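Local coordinates for metallo-carboxypeptidase (Pseudomonas aeruginosa, PDB 4A38), which is probably a zinc-dependent carboxypeptidase of the M14 family, removing C-terminal residues from peptides or proteins, with tubulin a possible binding partner, at residues L270-D275 with I347-K352; I278-A283 with I315-P320. All coordinates share one frame; numbering follows the deposited sequence.

Contact 1 (L270-D275 with I347-K352); sequences LDIHGD and IEMPFK. With ZN (zinc ion), chain C; BZS (L-benzylsuccinic acid), chain D.
His273 and Glu348 stand side by side on the zinc-bearing face of two parallel strands, 270-275 and 347-350; four backbone hydrogen bonds join them, and a fifth, Phe351 N to Asp275 O, continues just past the second. From CB, 3.2 Å from O1 of the benzylsuccinate, the His273 side chain rises with CG anti to the carbonyl carbon (chi1 -63°). CG and CE1 flank ND1, 3.2 and 3.3 Å from the zinc; ND1 binds the metal at 2.3 Å, beside protein ligands His180 and Glu183, and the inhibitor's CA lies over one ring face. NE2 donates in the ring plane to Asp271 OD2 (2.5 Å, 172°) from above the carboxylate plane; zinc and Asp271 together fix the ring's rotation. Glu348, the predicted proton donor/acceptor, bends at chi2 (-83°), bringing OE2 to 3.1 Å from BZS O1 and OE1 against the Gly274 backbone. On the reverse face Ile272 CG2 touches Met349 CE at 3.6 Å. Strand 268-275 lies inside the mixed sheet of the carboxypeptidase fold, between 171-177 and 343-350; beyond 343-350 comes the edge strand 282-284. Helices 185-196 and 366-383 pack on Met349, the former also on Ile272.

Contact 2 (I278-A283 with I315-P320); sequences IPHVFA and IRHGYP. With BZS (L-benzylsuccinic acid), chain D.
Aromatic packing carries this contact, beginning with the imidazoles of His280 and His317, stacked face to face with centroids 4.4 Å apart and planes at 24°. His280 NE2 sits over the centre of the His317 ring, whereas His317 ND1 lies nearer the rim of the His280 ring, an offset that leaves His280 CD2 against His317 CB at 3.8 Å. The second pair is T-shaped: Phe282 turns its edge to the face of Tyr319, the planes at 89° and the centroids 5.0 Å apart. Phe282 CE2 comes down toward the rim of the phenol ring, and CZ reaches Tyr319 CZ.

A CH-pi contact lies between the two pairs. Gly318 CA rests over the Phe282 face, 3.6 Å from its centroid; with no side chain at Gly318, the backbone can lie directly against the ring. In Phe282 a chi1 of 62° sets CG between backbone N and carbonyl carbon and lays the ring face over Gly318 CA, with His317 O and Tyr319 N near it obliquely.

In the fold, 278-283 leads through an inverse gamma turn centred on Pro279 into the edge strand 282-284. Segment 315-320 is part of the long connection between helices 294-310 and 332-340, and crosses beside that strand toward the zinc site.

No hydrogen bond joins the two segments; their polar groups find partners in other parts of the chain. Asp356 receives both His280 ND1, in a hydrogen bond, and Arg316 NH2, in a salt bridge, so that one carboxylate holds a residue from each segment.

Ligand contact falls to Tyr319, whose OH approaches C2 of the benzylsuccinate at 3.3 Å. Besides its stronger partner Asp275, that hydroxyl makes a weak hydrogen bond to Glu348 OE2.

Contact 2 is nested within the chain loop closed by contact 1, with the two centres about 10 Å apart. They share one sheet: strand 282-284 lies beside 343-350, and Glu348 N meets Phe282 O at 2.9 Å in a probable hydrogen bond. A second probable bond, Asp275 OD1 to Tyr319 OH at 2.7 Å, ties the end of strand 268-275 to segment 315-320. Pro350 packs between the contacts, its CB 3.3 Å from Ile278 O. Both contacts reach the benzylsuccinate: contact 1 brings the zinc ligand His273 and the predicted catalytic Glu348, and contact 2 brings Tyr319, whose side chain lies about 6 Å from the zinc.

Contact 1 (L270-D275 with I347-K352)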
ATOM      1  N   LEU A 270      -5.673   4.352  10.523  1.00 15.62           N
ATOM      2  CA  LEU A 270      -4.670   4.659   9.505  1.00 15.25           C
ATOM      3  C   LEU A 270      -5.008   3.845   8.248  1.00 16.34           C
ATOM      4  O   LEU A 270      -5.235   2.636   8.337  1.00 15.00           O
ATOM      5  CB  LEU A 270      -3.267   4.295  10.004  1.00 13.60           C
ATOM      6  CG  LEU A 270      -2.777   4.911  11.323  1.00 13.94           C
ATOM      7  CD1 LEU A 270      -1.302   4.572  11.532  1.00 14.72           C
ATOM      8  CD2 LEU A 270      -2.955   6.416  11.291  1.00 18.04           C
ATOM      9  N   ASP A 271      -5.070   4.509   7.092  1.00 14.66           N
ATOM     10  CA  ASP A 271      -5.371   3.843   5.824  1.00 15.77           C
ATOM     11  C   ASP A 271      -4.079   3.943   5.030  1.00 17.13           C
ATOM     12  O   ASP A 271      -3.664   5.034   4.659  1.00 16.81           O
ATOM     13  CB  ASP A 271      -6.517   4.575   5.118  1.00 17.61           C
ATOM     14  CG  ASP A 271      -7.041   3.828   3.905  1.00 18.51           C
ATOM     15  OD1 ASP A 271      -6.759   2.620   3.749  1.00 18.68           O
ATOM     16  OD2 ASP A 271      -7.758   4.456   3.107  1.00 19.63           O
ATOM     17  N   ILE A 272      -3.433   2.806   4.798  1.00 16.86           N
ATOM     18  CA  ILE A 272      -2.151   2.782   4.109  1.00 17.05           C
ATOM     19  C   ILE A 272      -2.235   2.662   2.590  1.00 17.42           C
ATOM     20  O   ILE A 272      -2.779   1.689   2.055  1.00 16.10           O
ATOM     21  CB  ILE A 272      -1.255   1.649   4.677  1.00 19.63           C
ATOM     22  CG1 ILE A 272      -0.690   2.024   6.060  1.00 23.51           C
ATOM     23  CG2 ILE A 272      -0.048   1.465   3.781  1.00 20.88           C
ATOM     24  CD1 ILE A 272      -1.662   2.492   7.099  1.00 17.98           C
ATOM     25  N   HIS A 273      -1.682   3.663   1.902  1.00 15.56           N
ATOM     26  CA  HIS A 273      -1.694   3.712   0.443  1.00 16.90           C
ATOM     27  C   HIS A 273      -0.300   3.981  -0.126  1.00 15.92           C
ATOM     28  O   HIS A 273       0.691   4.052   0.604  1.00 14.93           O
ATOM     29  CB  HIS A 273      -2.631   4.823  -0.058  1.00 14.64           C
ATOM     30  CG  HIS A 273      -4.072   4.633   0.301  1.00 16.50           C
ATOM     31  ND1 HIS A 273      -5.042   4.381  -0.647  1.00 15.24           N
ATOM     32  CD2 HIS A 273      -4.722   4.719   1.485  1.00 16.45           C
ATOM     33  CE1 HIS A 273      -6.226   4.321  -0.060  1.00 16.03           C
ATOM     34  NE2 HIS A 273      -6.058   4.522   1.232  1.00 17.35           N
ATOM     35  N   GLY A 274      -0.258   4.131  -1.446  1.00 14.76           N
ATOM     36  CA  GLY A 274       0.976   4.424  -2.150  1.00 15.21           C
ATOM     37  C   GLY A 274       0.648   5.475  -3.188  1.00 15.18           C
ATOM     38  O   GLY A 274      -0.404   5.401  -3.829  1.00 16.25           O
ATOM     39  N   ASP A 275       1.515   6.469  -3.359  1.00 17.82           N
ATOM     40  CA  ASP A 275       1.251   7.516  -4.348  1.00 17.08           C
ATOM     41  C   ASP A 275       2.249   7.453  -5.501  1.00 17.69           C
ATOM     42  O   ASP A 275       3.457   7.465  -5.287  1.00 17.89           O
ATOM     43  CB  ASP A 275       1.312   8.907  -3.706  1.00 17.26           C
ATOM     44  CG  ASP A 275       0.952  10.009  -4.691  1.00 18.68           C
ATOM     45  OD1 ASP A 275      -0.250  10.186  -4.982  1.00 19.85           O
ATOM     46  OD2 ASP A 275       1.865  10.680  -5.197  1.00 18.71           O
ATOM     47  N   ILE A 347      -1.884   7.129   4.988  1.00 17.59           N
ATOM     48  CA  ILE A 347      -0.435   7.167   4.907  1.00 15.68           C
ATOM     49  C   ILE A 347      -0.030   6.909   3.467  1.00 17.49           C
ATOM     50  O   ILE A 347      -0.518   5.977   2.827  1.00 16.52           O
ATOM     51  CB  ILE A 347       0.199   6.112   5.843  1.00 16.25           C
ATOM     52  CG1 ILE A 347      -0.208   6.390   7.294  1.00 18.34           C
ATOM     53  CG2 ILE A 347       1.716   6.125   5.707  1.00 12.97           C
ATOM     54  CD1 ILE A 347       0.236   7.741   7.804  1.00 19.58           C
ATOM     55  N   GLU A 348       0.862   7.743   2.953  1.00 17.48           N
ATOM     56  CA  GLU A 348       1.301   7.600   1.578  1.00 16.71           C
ATOM     57  C   GLU A 348       2.785   7.332   1.424  1.00 16.64           C
ATOM     58  O   GLU A 348       3.617   8.097   1.899  1.00 18.94           O
ATOM     59  CB  GLU A 348       0.944   8.858   0.785  1.00 17.13           C
ATOM     60  CG  GLU A 348      -0.534   9.176   0.705  1.00 20.02           C
ATOM     61  CD  GLU A 348      -1.228   8.414  -0.382  1.00 21.07           C
ATOM     62  OE1 GLU A 348      -0.570   7.590  -1.055  1.00 20.08           O
ATOM     63  OE2 GLU A 348      -2.435   8.645  -0.566  1.00 20.71           O
ATOM     64  N   MET A 349       3.110   6.242   0.738  1.00 16.25           N
ATOM     65  CA  MET A 349       4.495   5.901   0.467  1.00 16.31           C
ATOM     66  C   MET A 349       4.685   6.057  -1.051  1.00 16.36           C
ATOM     67  O   MET A 349       3.782   5.751  -1.840  1.00 16.38           O
ATOM     68  CB  MET A 349       4.801   4.477   0.936  1.00 16.92           C
ATOM     69  CG  MET A 349       4.956   4.344   2.445  1.00 14.31           C
ATOM     70  SD  MET A 349       5.043   2.602   2.983  1.00 16.02           S
ATOM     71  CE  MET A 349       3.334   2.109   2.689  1.00 16.92           C
ATOM     72  N   PRO A 350       5.852   6.557  -1.477  1.00 14.92           N
ATOM     73  CA  PRO A 350       6.159   6.777  -2.898  1.00 15.56           C
ATOM     74  C   PRO A 350       6.540   5.579  -3.760  1.00 14.63           C
ATOM     75  O   PRO A 350       7.176   4.644  -3.286  1.00 13.51           O
ATOM     76  CB  PRO A 350       7.295   7.775  -2.836  1.00 14.80           C
ATOM     77  CG  PRO A 350       8.079   7.276  -1.629  1.00 15.45           C
ATOM     78  CD  PRO A 350       6.953   7.048  -0.622  1.00 15.35           C
ATOM     79  N   PHE A 351       6.144   5.621  -5.029  1.00 15.32           N
ATOM     80  CA  PHE A 351       6.512   4.575  -5.977  1.00 16.35           C
ATOM     81  C   PHE A 351       7.921   4.915  -6.451  1.00 16.97           C
ATOM     82  O   PHE A 351       8.656   4.058  -6.944  1.00 14.60           O
ATOM     83  CB  PHE A 351       5.573   4.545  -7.185  1.00 14.74           C
ATOM     84  CG  PHE A 351       4.338   3.734  -6.969  1.00 16.84           C
ATOM     85  CD1 PHE A 351       3.235   4.279  -6.320  1.00 16.81           C
ATOM     86  CD2 PHE A 351       4.281   2.404  -7.396  1.00 16.99           C
ATOM     87  CE1 PHE A 351       2.092   3.509  -6.097  1.00 16.76           C
ATOM     88  CE2 PHE A 351       3.145   1.631  -7.176  1.00 13.79           C
ATOM     89  CZ  PHE A 351       2.051   2.184  -6.527  1.00 16.16           C
ATOM     90  N   LYS A 352       8.285   6.187  -6.307  1.00 18.92           N
ATOM     91  CA  LYS A 352       9.611   6.659  -6.710  1.00 18.54           C
ATOM     92  C   LYS A 352      10.581   6.449  -5.550  1.00 19.38           C
ATOM     93  O   LYS A 352      10.913   5.310  -5.218  1.00 19.71           O
ATOM     94  CB  LYS A 352       9.544   8.141  -7.108  1.00 16.91           C
ATOM     95  CG  LYS A 352       8.692   8.380  -8.347  1.00 17.76           C
ATOM     96  CD  LYS A 352       8.568   9.854  -8.712  1.00 19.04           C
ATOM     97  CE  LYS A 352       7.678  10.023  -9.937  1.00 17.19           C
ATOM     98  NZ  LYS A 352       7.366  11.455 -10.223  1.00 20.29           N
TER
HETATM   99 ZN    ZN C 576      -4.503   4.449  -2.851  1.00 16.66          ZN
HETATM  100  C1  BZS D1376      -4.451   7.078  -3.235  1.00 25.62           C
HETATM  101  C2  BZS D1376      -4.940   8.459  -2.786  1.00 28.30           C
HETATM  102  CA  BZS D1376      -6.239   8.300  -1.998  1.00 29.09           C
HETATM  103  C   BZS D1376      -7.389   7.967  -2.950  1.00 28.88           C
HETATM  104  CB  BZS D1376      -6.576   9.576  -1.228  1.00 31.53           C
HETATM  105  O1  BZS D1376      -3.466   6.585  -2.648  1.00 23.57           O
HETATM  106  O2  BZS D1376      -5.098   6.515  -4.141  1.00 29.64           O
HETATM  107  O3  BZS D1376      -7.476   8.631  -4.003  1.00 27.58           O
HETATM  108  O4  BZS D1376      -8.177   7.058  -2.608  1.00 27.86           O
HETATM  109  O   HOH W   1       6.283   8.581  -6.058  1.00 20.77           O

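Contact 2 (I278-A283 with I315-P320)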
ATOM      1  N   ILE A 278       4.070  11.843  -6.066  1.00 21.82           N
ATOM      2  CA  ILE A 278       4.916  12.436  -5.022  1.00 22.66           C
ATOM      3  C   ILE A 278       6.063  11.590  -4.472  1.00 22.22           C
ATOM      4  O   ILE A 278       5.840  10.547  -3.851  1.00 21.20           O
ATOM      5  CB  ILE A 278       4.059  12.887  -3.820  1.00 22.15           C
ATOM      6  CG1 ILE A 278       2.837  13.663  -4.308  1.00 25.40           C
ATOM      7  CG2 ILE A 278       4.883  13.788  -2.896  1.00 21.30           C
ATOM      8  CD1 ILE A 278       3.179  14.993  -4.940  1.00 28.88           C
ATOM      9  N   PRO A 279       7.314  12.047  -4.671  1.00 21.47           N
ATOM     10  CA  PRO A 279       8.490  11.319  -4.188  1.00 20.20           C
ATOM     11  C   PRO A 279       8.835  11.638  -2.727  1.00 19.55           C
ATOM     12  O   PRO A 279       9.972  12.000  -2.411  1.00 19.11           O
ATOM     13  CB  PRO A 279       9.571  11.762  -5.159  1.00 21.67           C
ATOM     14  CG  PRO A 279       9.228  13.206  -5.346  1.00 22.51           C
ATOM     15  CD  PRO A 279       7.717  13.183  -5.521  1.00 21.52           C
ATOM     16  N   HIS A 280       7.845  11.492  -1.846  1.00 17.64           N
ATOM     17  CA  HIS A 280       8.008  11.752  -0.419  1.00 17.87           C
ATOM     18  C   HIS A 280       6.951  10.967   0.334  1.00 17.47           C
ATOM     19  O   HIS A 280       5.838  10.792  -0.158  1.00 17.49           O
ATOM     20  CB  HIS A 280       7.766  13.228  -0.073  1.00 17.89           C
ATOM     21  CG  HIS A 280       8.639  14.190  -0.818  1.00 21.94           C
ATOM     22  ND1 HIS A 280       9.880  14.578  -0.359  1.00 21.02           N
ATOM     23  CD2 HIS A 280       8.446  14.849  -1.986  1.00 20.29           C
ATOM     24  CE1 HIS A 280      10.414  15.434  -1.213  1.00 20.94           C
ATOM     25  NE2 HIS A 280       9.564  15.615  -2.208  1.00 22.36           N
ATOM     26  N   VAL A 281       7.301  10.501   1.526  1.00 16.44           N
ATOM     27  CA  VAL A 281       6.342   9.806   2.369  1.00 16.17           C
ATOM     28  C   VAL A 281       5.605  10.938   3.092  1.00 18.56           C
ATOM     29  O   VAL A 281       6.240  11.885   3.591  1.00 14.69           O
ATOM     30  CB  VAL A 281       7.052   8.904   3.422  1.00 16.28           C
ATOM     31  CG1 VAL A 281       6.060   8.447   4.484  1.00 15.68           C
ATOM     32  CG2 VAL A 281       7.657   7.683   2.731  1.00 14.04           C
ATOM     33  N   PHE A 282       4.278  10.863   3.133  1.00 17.88           N
ATOM     34  CA  PHE A 282       3.493  11.891   3.803  1.00 19.07           C
ATOM     35  C   PHE A 282       2.166  11.352   4.313  1.00 19.50           C
ATOM     36  O   PHE A 282       1.834  10.181   4.091  1.00 20.02           O
ATOM     37  CB  PHE A 282       3.243  13.085   2.861  1.00 21.44           C
ATOM     38  CG  PHE A 282       2.457  12.744   1.618  1.00 21.05           C
ATOM     39  CD1 PHE A 282       3.089  12.204   0.502  1.00 21.78           C
ATOM     40  CD2 PHE A 282       1.081  12.987   1.560  1.00 21.93           C
ATOM     41  CE1 PHE A 282       2.359  11.911  -0.669  1.00 23.58           C
ATOM     42  CE2 PHE A 282       0.343  12.699   0.402  1.00 21.39           C
ATOM     43  CZ  PHE A 282       0.987  12.161  -0.713  1.00 23.11           C
ATOM     44  N   ALA A 283       1.404  12.204   4.993  1.00 18.01           N
ATOM     45  CA  ALA A 283       0.123  11.785   5.531  1.00 18.78           C
ATOM     46  C   ALA A 283      -0.954  12.831   5.316  1.00 19.10           C
ATOM     47  O   ALA A 283      -0.752  14.011   5.596  1.00 21.39           O
ATOM     48  CB  ALA A 283       0.258  11.481   7.019  1.00 19.52           C
ATOM     49  N   ILE A 315       6.745  16.579   6.112  1.00 24.22           N
ATOM     50  CA  ILE A 315       5.511  17.346   6.146  1.00 25.89           C
ATOM     51  C   ILE A 315       5.476  18.499   5.141  1.00 27.00           C
ATOM     52  O   ILE A 315       4.486  19.217   5.058  1.00 28.90           O
ATOM     53  CB  ILE A 315       5.275  17.912   7.568  1.00 27.53           C
ATOM     54  CG1 ILE A 315       5.692  16.881   8.619  1.00 26.01           C
ATOM     55  CG2 ILE A 315       3.794  18.224   7.767  1.00 30.47           C
ATOM     56  CD1 ILE A 315       5.581  17.381  10.060  1.00 26.80           C
ATOM     57  N   ARG A 316       6.543  18.662   4.365  1.00 27.97           N
ATOM     58  CA  ARG A 316       6.612  19.729   3.373  1.00 28.23           C
ATOM     59  C   ARG A 316       5.743  19.460   2.154  1.00 28.77           C
ATOM     60  O   ARG A 316       5.141  20.381   1.607  1.00 27.92           O
ATOM     61  CB  ARG A 316       8.052  19.935   2.900  1.00 29.19           C
ATOM     62  CG  ARG A 316       9.035  20.292   4.009  1.00 29.73           C
ATOM     63  CD  ARG A 316      10.338  20.808   3.427  1.00 27.87           C
ATOM     64  NE  ARG A 316      10.892  19.897   2.433  1.00 31.43           N
ATOM     65  CZ  ARG A 316      11.424  18.712   2.712  1.00 31.70           C
ATOM     66  NH1 ARG A 316      11.484  18.283   3.965  1.00 33.79           N
ATOM     67  NH2 ARG A 316      11.897  17.955   1.734  1.00 32.28           N
ATOM     68  N   HIS A 317       5.684  18.198   1.728  1.00 29.55           N
ATOM     69  CA  HIS A 317       4.905  17.826   0.548  1.00 29.21           C
ATOM     70  C   HIS A 317       3.780  16.843   0.803  1.00 29.38           C
ATOM     71  O   HIS A 317       3.837  16.017   1.715  1.00 29.23           O
ATOM     72  CB  HIS A 317       5.820  17.238  -0.519  1.00 31.02           C
ATOM     73  CG  HIS A 317       6.833  18.207  -1.039  1.00 33.97           C
ATOM     74  ND1 HIS A 317       7.746  18.833  -0.219  1.00 34.42           N
ATOM     75  CD2 HIS A 317       7.065  18.671  -2.289  1.00 33.60           C
ATOM     76  CE1 HIS A 317       8.496  19.645  -0.941  1.00 34.67           C
ATOM     77  NE2 HIS A 317       8.103  19.565  -2.201  1.00 37.53           N
ATOM     78  N   GLY A 318       2.764  16.935  -0.043  1.00 28.10           N
ATOM     79  CA  GLY A 318       1.614  16.064   0.070  1.00 28.59           C
ATOM     80  C   GLY A 318       0.508  16.576  -0.832  1.00 27.76           C
ATOM     81  O   GLY A 318       0.766  17.375  -1.742  1.00 26.78           O
ATOM     82  N   TYR A 319      -0.721  16.126  -0.586  1.00 26.82           N
ATOM     83  CA  TYR A 319      -1.863  16.562  -1.384  1.00 25.79           C
ATOM     84  C   TYR A 319      -2.348  17.926  -0.895  1.00 24.31           C
ATOM     85  O   TYR A 319      -2.158  18.275   0.275  1.00 24.08           O
ATOM     86  CB  TYR A 319      -3.022  15.572  -1.260  1.00 27.79           C
ATOM     87  CG  TYR A 319      -2.729  14.154  -1.702  1.00 29.73           C
ATOM     88  CD1 TYR A 319      -2.091  13.897  -2.916  1.00 29.71           C
ATOM     89  CD2 TYR A 319      -3.149  13.067  -0.928  1.00 30.17           C
ATOM     90  CE1 TYR A 319      -1.877  12.588  -3.355  1.00 29.75           C
ATOM     91  CE2 TYR A 319      -2.941  11.752  -1.355  1.00 30.98           C
ATOM     92  CZ  TYR A 319      -2.306  11.520  -2.570  1.00 31.82           C
ATOM     93  OH  TYR A 319      -2.109  10.222  -3.000  1.00 33.09           O
ATOM     94  N   PRO A 320      -2.984  18.712  -1.785  1.00 24.13           N
ATOM     95  CA  PRO A 320      -3.496  20.032  -1.406  1.00 23.88           C
ATOM     96  C   PRO A 320      -4.493  19.786  -0.270  1.00 23.34           C
ATOM     97  O   PRO A 320      -5.202  18.779  -0.283  1.00 22.45           O
ATOM     98  CB  PRO A 320      -4.190  20.516  -2.683  1.00 23.96           C
ATOM     99  CG  PRO A 320      -3.466  19.776  -3.782  1.00 22.12           C
ATOM    100  CD  PRO A 320      -3.318  18.405  -3.187  1.00 23.49           C
TER
HETATM  101  C1  BZS D1376      -4.451   7.078  -3.235  1.00 25.62           C
HETATM  102  C2  BZS D1376      -4.940   8.459  -2.786  1.00 28.30           C
HETATM  103  CA  BZS D1376      -6.239   8.300  -1.998  1.00 29.09           C
HETATM  104  C   BZS D1376      -7.389   7.967  -2.950  1.00 28.88           C
HETATM  105  CB  BZS D1376      -6.576   9.576  -1.228  1.00 31.53           C
HETATM  106  O1  BZS D1376      -3.466   6.585  -2.648  1.00 23.57           O
HETATM  107  O2  BZS D1376      -5.098   6.515  -4.141  1.00 29.64           O
HETATM  108  O3  BZS D1376      -7.476   8.631  -4.003  1.00 27.58           O
HETATM  109  O4  BZS D1376      -8.177   7.058  -2.608  1.00 27.86           O